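Capsid (Human calicivirus NLV/Boxer/2001/US, PDB 4RDL) is the protruding (P) domain of the norovirus major capsid protein, which dimerises and binds histo-blood group antigens such as Lewis y on the virion surface. Local coordinates at residues V152-E155 with E159-Q162. Residues are numbered along the deposited sequence; the frame is centred on the assembly and turned at random.
Sequences VKLE and ELDQ
Leu-154 and Leu-160 bring the end of a β-strand and the loop that follows it within side-chain range, their CA atoms 9.0 Å apart, too far for the backbones to pair. The site belongs to the antiparallel β-barrel of the P2 subdomain, the outer part of the norovirus protrusion. Strand 151-154 pairs with strand 83-89 there, while a backbone hydrogen bond between Glu-155 and Val-137 ties the strand's exit to strand 133-139. Beyond Glu-155 the chain moves off, and Leu-160 points its side chain back toward the strand end just before a 3-10 segment that begins at Asp-161.

Leu-160 CD1 does all the touching. With chi2 at 177°, this methyl lies anti to CA and is carried forward as the leading tip of the side chain. It comes closest to the base of the other leucine, 4.1 Å from Leu-154 CB, with Leu-154 CD2 slightly farther. Leu-154 has CG roughly anti to its own carbonyl carbon, chi1 -89°, about 30° from the staggered value, and directs CD1 away from Leu-160. Tyr-84 and Val-136 pack against both leucines and Val-86 and Ile-138 against Leu-154, while Tyr-84 OH is hydrogen-bonded to Asp-161 OD1, anchoring the 3-10 segment to the barrel wall.

Glu-155 turns its side chain away, about 8 Å from a bound fucose and a bound galactose, and contributes backbone instead: its carbonyl O lies 3.6 Å from Leu-160 CD1, a van der Waals approach to the methyl.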
loop_
_atom_site.group_PDB
_atom_site.type_symbol
_atom_site.label_atom_id
_atom_site.label_comp_id
_atom_site.label_asym_id
_atom_site.label_seq_id
_atom_site.Cartn_x
_atom_site.Cartn_y
_atom_site.Cartn_z
ATOM N N VAL A 152 19.385 7.918 -11.338
ATOM C CA VAL A 152 19.958 6.590 -11.121
ATOM C C VAL A 152 20.187 5.901 -12.461
ATOM O O VAL A 152 19.428 6.102 -13.418
ATOM C CB VAL A 152 19.072 5.692 -10.214
ATOM C CG1 VAL A 152 18.965 6.289 -8.821
ATOM C CG2 VAL A 152 17.692 5.476 -10.840
ATOM N N LYS A 153 21.238 5.096 -12.525
ATOM C CA LYS A 153 21.522 4.316 -13.720
ATOM C C LYS A 153 20.631 3.075 -13.767
ATOM O O LYS A 153 20.392 2.424 -12.738
ATOM C CB LYS A 153 23.003 3.899 -13.768
ATOM C CG LYS A 153 23.321 2.933 -14.899
ATOM C CD LYS A 153 24.794 2.553 -14.932
ATOM C CE LYS A 153 25.076 1.581 -16.065
ATOM N NZ LYS A 153 26.506 1.154 -16.097
ATOM N N LEU A 154 20.145 2.760 -14.966
ATOM C CA LEU A 154 19.438 1.514 -15.237
ATOM C C LEU A 154 20.368 0.557 -15.970
ATOM O O LEU A 154 21.058 0.961 -16.903
ATOM C CB LEU A 154 18.217 1.786 -16.116
ATOM C CG LEU A 154 16.911 2.131 -15.382
ATOM C CD1 LEU A 154 17.109 3.125 -14.233
ATOM C CD2 LEU A 154 15.869 2.624 -16.384
ATOM N N GLU A 155 20.381 -0.710 -15.565
ATOM C CA GLU A 155 21.145 -1.716 -16.301
ATOM C C GLU A 155 20.482 -1.961 -17.652
ATOM O O GLU A 155 19.267 -2.143 -17.732
ATOM C CB GLU A 155 21.247 -3.018 -15.500
ATOM C CG GLU A 155 21.982 -2.838 -14.183
ATOM C CD GLU A 155 23.381 -2.281 -14.395
ATOM O OE1 GLU A 155 24.190 -2.965 -15.055
ATOM O OE2 GLU A 155 23.659 -1.151 -13.931
ATOM N N GLU A 159 15.902 -3.837 -23.718
ATOM C CA GLU A 159 14.474 -3.604 -23.894
ATOM C C GLU A 159 14.034 -2.275 -23.283
ATOM O O GLU A 159 12.896 -2.133 -22.824
ATOM C CB GLU A 159 13.678 -4.783 -23.334
ATOM C CG GLU A 159 13.981 -6.075 -24.096
ATOM C CD GLU A 159 13.359 -7.310 -23.486
ATOM O OE1 GLU A 159 12.638 -7.182 -22.479
ATOM O OE2 GLU A 159 13.597 -8.416 -24.016
ATOM N N LEU A 160 14.941 -1.302 -23.294
ATOM C CA LEU A 160 14.663 0.015 -22.719
ATOM C C LEU A 160 14.427 1.092 -23.772
ATOM O O LEU A 160 13.885 2.151 -23.464
ATOM C CB LEU A 160 15.800 0.456 -21.792
ATOM C CG LEU A 160 16.057 -0.402 -20.551
ATOM C CD1 LEU A 160 17.251 0.112 -19.769
ATOM C CD2 LEU A 160 14.819 -0.439 -19.673
ATOM N N ASP A 161 14.834 0.830 -25.011
ATOM C CA ASP A 161 14.799 1.864 -26.041
ATOM C C ASP A 161 13.422 2.479 -26.253
ATOM O O ASP A 161 13.303 3.696 -26.437
ATOM C CB ASP A 161 15.349 1.340 -27.368
ATOM C CG ASP A 161 16.859 1.275 -27.376
ATOM O OD1 ASP A 161 17.490 2.118 -26.703
ATOM O OD2 ASP A 161 17.414 0.386 -28.050
ATOM N N GLN A 162 12.384 1.647 -26.236
ATOM C CA GLN A 162 11.042 2.138 -26.521
ATOM C C GLN A 162 10.571 3.088 -25.430
ATOM O O GLN A 162 9.589 3.811 -25.612
ATOM C CB GLN A 162 10.044 0.986 -26.678
ATOM C CG GLN A 162 9.735 0.235 -25.391
ATOM C CD GLN A 162 8.377 -0.454 -25.435
ATOM O OE1 GLN A 162 7.357 0.175 -25.730
ATOM N NE2 GLN A 162 8.361 -1.749 -25.150
#